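Local structure of binding domain (Hc) of Paraclostridial Mosquitocidal Protein 1 (Paraclostridium bifermentans, 6HOX) at residues M136-R139 against F140-I144; S149-F152 against S153-F156. The protein forms the receptor-binding part of a clostridial neurotoxin that targets Anopheles mosquitoes, probably serving to bring the toxin to host nerve cells. All blocks are in the same frame, centred on the assembly; numbering follows the deposited sequence.

Interaction 1 of 2, residues M136-R139 against F140-I144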
ATOM      1  N   MET A 136     -23.454   9.405  -5.821  1.00 25.23           N
ATOM      2  CA  MET A 136     -24.298   9.530  -7.001  1.00 25.92           C
ATOM      3  C   MET A 136     -25.464  10.483  -6.686  1.00 27.63           C
ATOM      4  O   MET A 136     -26.041  10.431  -5.590  1.00 25.85           O
ATOM      5  CB  MET A 136     -24.857   8.163  -7.408  1.00 26.92           C
ATOM      6  CG  MET A 136     -23.789   7.237  -7.979  1.00 28.46           C
ATOM      7  SD  MET A 136     -24.364   5.558  -8.274  1.00 31.67           S
ATOM      8  CE  MET A 136     -24.738   5.093  -6.600  1.00 28.43           C
ATOM      9  N   LYS A 137     -25.780  11.369  -7.637  1.00 27.47           N
ATOM     10  CA  LYS A 137     -26.953  12.232  -7.548  1.00 28.43           C
ATOM     11  C   LYS A 137     -27.669  12.230  -8.900  1.00 27.48           C
ATOM     12  O   LYS A 137     -27.056  12.452  -9.929  1.00 26.90           O
ATOM     13  CB  LYS A 137     -26.557  13.646  -7.125  1.00 30.29           C
ATOM     14  CG  LYS A 137     -27.729  14.583  -6.874  1.00 32.90           C
ATOM     15  CD  LYS A 137     -27.437  16.031  -7.161  1.00 37.04           C
ATOM     16  CE  LYS A 137     -26.769  16.773  -6.031  1.00 38.20           C
ATOM     17  NZ  LYS A 137     -26.779  18.226  -6.319  1.00 41.03           N
ATOM     18  N   ASP A 138     -28.973  11.951  -8.890  1.00 26.14           N
ATOM     19  CA  ASP A 138     -29.727  11.856 -10.128  1.00 27.77           C
ATOM     20  C   ASP A 138     -30.388  13.216 -10.412  1.00 27.44           C
ATOM     21  O   ASP A 138     -30.229  14.181  -9.669  1.00 25.57           O
ATOM     22  CB  ASP A 138     -30.673  10.647 -10.093  1.00 28.36           C
ATOM     23  CG  ASP A 138     -31.936  10.846  -9.296  1.00 27.98           C
ATOM     24  OD1 ASP A 138     -32.123  11.976  -8.772  1.00 28.47           O
ATOM     25  OD2 ASP A 138     -32.725   9.859  -9.204  1.00 29.25           O
ATOM     26  N   ARG A 139     -31.118  13.281 -11.516  1.00 28.79           N
ATOM     27  CA  ARG A 139     -31.657  14.516 -12.035  1.00 34.25           C
ATOM     28  C   ARG A 139     -32.840  15.026 -11.201  1.00 35.79           C
ATOM     29  O   ARG A 139     -33.301  16.140 -11.455  1.00 34.51           O
ATOM     30  CB  ARG A 139     -32.071  14.325 -13.499  1.00 38.06           C
ATOM     31  CG  ARG A 139     -33.199  13.329 -13.713  1.00 43.52           C
ATOM     32  CD  ARG A 139     -33.039  12.562 -15.017  1.00 49.62           C
ATOM     33  NE  ARG A 139     -34.089  11.567 -15.197  1.00 56.87           N
ATOM     34  CZ  ARG A 139     -35.326  11.844 -15.607  1.00 60.02           C
ATOM     35  NH1 ARG A 139     -35.673  13.093 -15.863  1.00 61.21           N
ATOM     36  NH2 ARG A 139     -36.213  10.877 -15.754  1.00 60.95           N
ATOM     37  N   PHE A 140     -33.322  14.245 -10.218  1.00 33.73           N
ATOM     38  CA  PHE A 140     -34.362  14.722  -9.263  1.00 37.45           C
ATOM     39  C   PHE A 140     -33.739  15.175  -7.933  1.00 35.38           C
ATOM     40  O   PHE A 140     -34.446  15.599  -7.009  1.00 35.99           O
ATOM     41  CB  PHE A 140     -35.428  13.643  -9.058  1.00 40.59           C
ATOM     42  CG  PHE A 140     -36.007  13.110 -10.349  1.00 47.93           C
ATOM     43  CD1 PHE A 140     -36.933  13.853 -11.073  1.00 51.92           C
ATOM     44  CD2 PHE A 140     -35.610  11.882 -10.855  1.00 50.35           C
ATOM     45  CE1 PHE A 140     -37.462  13.372 -12.263  1.00 53.15           C
ATOM     46  CE2 PHE A 140     -36.128  11.407 -12.052  1.00 57.12           C
ATOM     47  CZ  PHE A 140     -37.055  12.151 -12.753  1.00 57.22           C
ATOM     48  N   GLY A 141     -32.409  15.099  -7.824  1.00 30.81           N
ATOM     49  CA  GLY A 141     -31.720  15.457  -6.608  1.00 28.26           C
ATOM     50  C   GLY A 141     -31.639  14.304  -5.618  1.00 27.48           C
ATOM     51  O   GLY A 141     -31.215  14.498  -4.504  1.00 27.98           O
ATOM     52  N   LYS A 142     -32.006  13.097  -6.044  1.00 27.60           N
ATOM     53  CA  LYS A 142     -31.905  11.895  -5.199  1.00 30.47           C
ATOM     54  C   LYS A 142     -30.417  11.578  -5.015  1.00 28.65           C
ATOM     55  O   LYS A 142     -29.690  11.559  -5.999  1.00 28.91           O
ATOM     56  CB  LYS A 142     -32.612  10.720  -5.880  1.00 30.97           C
ATOM     57  CG  LYS A 142     -32.665   9.416  -5.098  1.00 34.16           C
ATOM     58  CD  LYS A 142     -33.902   9.276  -4.269  1.00 33.48           C
ATOM     59  CE  LYS A 142     -35.163   9.192  -5.093  1.00 32.97           C
ATOM     60  NZ  LYS A 142     -36.326   9.044  -4.202  1.00 34.79           N
ATOM     61  N   ILE A 143     -29.983  11.358  -3.767  1.00 27.51           N
ATOM     62  CA  ILE A 143     -28.572  11.177  -3.459  1.00 27.84           C
ATOM     63  C   ILE A 143     -28.353   9.799  -2.825  1.00 29.62           C
ATOM     64  O   ILE A 143     -29.122   9.385  -1.963  1.00 27.86           O
ATOM     65  CB  ILE A 143     -28.072  12.310  -2.548  1.00 29.23           C
ATOM     66  CG1 ILE A 143     -27.996  13.629  -3.325  1.00 31.34           C
ATOM     67  CG2 ILE A 143     -26.736  11.926  -1.916  1.00 31.35           C
ATOM     68  CD1 ILE A 143     -27.757  14.858  -2.467  1.00 33.26           C
ATOM     69  N   ILE A 144     -27.304   9.105  -3.284  1.00 30.81           N
ATOM     70  CA  ILE A 144     -26.771   7.909  -2.641  1.00 32.21           C
ATOM     71  C   ILE A 144     -25.255   8.070  -2.547  1.00 32.75           C
ATOM     72  O   ILE A 144     -24.605   8.389  -3.525  1.00 33.65           O
ATOM     73  CB  ILE A 144     -27.219   6.648  -3.402  1.00 36.22           C
ATOM     74  CG1 ILE A 144     -28.635   6.270  -2.959  1.00 37.30           C
ATOM     75  CG2 ILE A 144     -26.245   5.489  -3.219  1.00 38.39           C
ATOM     76  CD1 ILE A 144     -29.338   5.346  -3.893  1.00 42.13           C
TER

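Interaction 2 of 2, residues S149-F152 against S153-F156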
ATOM      1  N   SER A 149     -15.925   4.255   6.765  1.00 33.33           N
ATOM      2  CA  SER A 149     -15.923   4.678   8.170  1.00 34.38           C
ATOM      3  C   SER A 149     -14.777   3.981   8.898  1.00 32.79           C
ATOM      4  O   SER A 149     -14.909   3.614  10.026  1.00 32.59           O
ATOM      5  CB  SER A 149     -17.265   4.406   8.839  1.00 35.46           C
ATOM      6  OG  SER A 149     -17.553   3.012   8.845  1.00 35.47           O
ATOM      7  N   LEU A 150     -13.638   3.842   8.216  1.00 35.91           N
ATOM      8  CA  LEU A 150     -12.460   3.199   8.768  1.00 34.96           C
ATOM      9  C   LEU A 150     -11.808   4.148   9.774  1.00 37.92           C
ATOM     10  O   LEU A 150     -11.921   5.364   9.638  1.00 35.61           O
ATOM     11  CB  LEU A 150     -11.508   2.841   7.623  1.00 34.87           C
ATOM     12  CG  LEU A 150     -12.054   1.806   6.641  1.00 35.82           C
ATOM     13  CD1 LEU A 150     -11.512   2.017   5.249  1.00 40.83           C
ATOM     14  CD2 LEU A 150     -11.727   0.411   7.104  1.00 38.96           C
ATOM     15  N   THR A 151     -11.155   3.559  10.783  1.00 40.04           N
ATOM     16  CA  THR A 151     -10.435   4.276  11.822  1.00 40.41           C
ATOM     17  C   THR A 151      -8.979   3.833  11.766  1.00 40.49           C
ATOM     18  O   THR A 151      -8.708   2.664  11.496  1.00 41.71           O
ATOM     19  CB  THR A 151     -10.975   3.976  13.225  1.00 42.04           C
ATOM     20  OG1 THR A 151     -10.647   2.611  13.475  1.00 42.94           O
ATOM     21  CG2 THR A 151     -12.466   4.204  13.364  1.00 42.98           C
ATOM     22  N   PHE A 152      -8.064   4.773  12.016  1.00 41.98           N
ATOM     23  CA  PHE A 152      -6.651   4.488  11.910  1.00 42.59           C
ATOM     24  C   PHE A 152      -6.295   3.280  12.795  1.00 45.77           C
ATOM     25  O   PHE A 152      -5.712   2.315  12.307  1.00 46.58           O
ATOM     26  CB  PHE A 152      -5.828   5.731  12.240  1.00 41.30           C
ATOM     27  CG  PHE A 152      -4.365   5.569  11.921  1.00 42.53           C
ATOM     28  CD1 PHE A 152      -3.496   5.025  12.853  1.00 40.68           C
ATOM     29  CD2 PHE A 152      -3.860   5.930  10.678  1.00 41.57           C
ATOM     30  CE1 PHE A 152      -2.149   4.875  12.554  1.00 41.24           C
ATOM     31  CE2 PHE A 152      -2.516   5.767  10.381  1.00 39.80           C
ATOM     32  CZ  PHE A 152      -1.660   5.247  11.322  1.00 40.03           C
ATOM     33  N   SER A 153      -6.709   3.324  14.067  1.00 48.86           N
ATOM     34  CA  SER A 153      -6.351   2.322  15.094  1.00 48.99           C
ATOM     35  C   SER A 153      -6.638   0.894  14.619  1.00 49.99           C
ATOM     36  O   SER A 153      -5.830   0.001  14.831  1.00 53.26           O
ATOM     37  CB  SER A 153      -7.081   2.587  16.383  1.00 53.85           C
ATOM     38  OG  SER A 153      -6.895   3.926  16.806  1.00 58.59           O
ATOM     39  N   ASN A 154      -7.799   0.693  13.989  1.00 50.22           N
ATOM     40  CA  ASN A 154      -8.329  -0.636  13.711  1.00 51.28           C
ATOM     41  C   ASN A 154      -7.977  -1.101  12.288  1.00 46.99           C
ATOM     42  O   ASN A 154      -7.895  -2.298  12.048  1.00 47.61           O
ATOM     43  CB  ASN A 154      -9.839  -0.660  13.955  1.00 55.12           C
ATOM     44  CG  ASN A 154     -10.203  -0.142  15.332  1.00 63.04           C
ATOM     45  OD1 ASN A 154     -11.044   0.746  15.467  1.00 64.84           O
ATOM     46  ND2 ASN A 154      -9.563  -0.678  16.362  1.00 59.71           N
ATOM     47  N   SER A 155      -7.767  -0.166  11.352  1.00 42.49           N
ATOM     48  CA  SER A 155      -7.638  -0.502   9.913  1.00 42.62           C
ATOM     49  C   SER A 155      -6.341   0.038   9.299  1.00 38.65           C
ATOM     50  O   SER A 155      -6.173  -0.092   8.086  1.00 37.02           O
ATOM     51  CB  SER A 155      -8.827   0.019   9.120  1.00 45.22           C
ATOM     52  OG  SER A 155      -9.952  -0.845   9.254  1.00 52.62           O
ATOM     53  N   PHE A 156      -5.447   0.636  10.100  1.00 35.98           N
ATOM     54  CA  PHE A 156      -4.265   1.344   9.539  1.00 37.02           C
ATOM     55  C   PHE A 156      -3.589   0.496   8.453  1.00 35.59           C
ATOM     56  O   PHE A 156      -3.400   0.941   7.327  1.00 33.87           O
ATOM     57  CB  PHE A 156      -3.258   1.734  10.624  1.00 35.48           C
ATOM     58  CG  PHE A 156      -1.874   2.055  10.119  1.00 34.24           C
ATOM     59  CD1 PHE A 156      -1.685   2.901   9.037  1.00 33.80           C
ATOM     60  CD2 PHE A 156      -0.753   1.534  10.748  1.00 35.47           C
ATOM     61  CE1 PHE A 156      -0.409   3.187   8.569  1.00 33.54           C
ATOM     62  CE2 PHE A 156       0.523   1.835  10.289  1.00 36.27           C
ATOM     63  CZ  PHE A 156       0.694   2.657   9.195  1.00 34.58           C
TER

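Interaction 1 of 2, residues M136-R139 against F140-I144
One face of the Phe140 ring is covered by the side chain of Arg139: CG sits 4.0 Å from the ring centroid in a CH-pi contact, offset toward the rim. The guanidinium group turns one face to the ring, with Phe140 CZ 3.4 Å from Arg139 CZ, but the two planes are 50° apart, so a ring corner, not a ring face, meets the cation. The edge of the Phe140 ring is met in its plane by Asp138 OD2.

Asp138 CG lies between its own backbone N and carbonyl carbon (chi1 78°), which swings the carboxylate back over the turn. There OD1 accepts the amides of Phe140, at 2.9 Å from its N in an Asx turn, and of Lys142, at 3.0 Å from its N, from opposite faces of the carboxylate plane, while OD2 is bound by the backbone N of Arg197. This carboxylate braces the type I turn Asp138-Gly141, with a G1 bulge at Gly141, that closes the antiparallel hairpin of strands 131-137 and 143-147. Gly141 N returns to Asp138 O (3.0 Å), and Asp138 N to Lys142 O. Beyond the turn, Met136 and Ile144 form a hydrogen-bonded pair, with Met136 N 2.8 Å from Ile144 O. Their side chains meet on one face of the hairpin through Met136 CE and Ile144 CG2, 3.7 Å apart; on the other, Lys137 CG lies against Ile143 CG1.

Interaction 2 of 2, residues S149-F152 against S153-F156
Phe152 carries most of the contact with Phe156, four residues further on. Its CB lies close to the amide of Ser153, and CG is set anti to the backbone N (chi1 -170°), which directs the ring alongside the Phe156 side chain, the two pointing the same way. CD1 and CE1 run beneath Phe156 CB, which stands over the ring centre, 3.8 Å from the centroid and 9° off the normal, as a CH-pi contact. Along the other edge of the same face, Phe152 CE2 comes to 3.3 Å from Phe156 CD1. At the tip, CZ lies under Phe156 CG at 3.4 Å, offset toward the rim of that ring. The Phe152 and Phe156 rings form an offset stack, with centroids 4.3 Å apart and planes inclined by 19°. Strand 302-305 of the C-terminal receptor-binding region packs on both phenylalanines, with Pro305 touching each.

The backbone beneath is the start of the short helix 152-155, with Thr151 at the N-cap position. Thr151 O accepts Ser155 N at 3.0 Å and a weak bond from Asn154 N. Phe152 O receives weak bonds from Ser155 N and Phe156 N. Thr151 OG1 donates to Asn154 OD1 (2.8 Å) from above the amide plane, joining the cap side chain to the first turn. Leu150 CD2 meets Ser155 OG at 3.1 Å, a close approach of a methyl group to a hydroxyl. The contact thus divides chemically: the Ser155 N to Thr151 O bond, several weak backbone bonds and the Thr151-Asn154 side-chain bond hold the turn, whereas dispersion between two buried rings joins Phe152 to Phe156 and presents both as an apolar surface toward strand 302-305, where Pro305 touches both.

How the interactions relate
Both interactions fall within the N-terminal receptor-binding region, a concanavalin-like family, and come in series along the chain. Residues 136-144 turn the hairpin at the outer end of the antiparallel sheet that includes strands 122-128, 131-137 and 143-147; strand 143-147 then runs back from that turn, and a short loop leads into 149-156 and helix 152-155. Their centres lie about 29 Å apart and their nearest atoms about 14 Å, without touching. Interaction 1 is peripheral, its centre about 33 Å from that of the chain, whereas interaction 2, at about 15 Å, borders the trefoil-family C-terminal region through strand 302-305. One strand and the short loop after it thus lead from the hairpin tip to the apparent junction between the two receptor-binding regions.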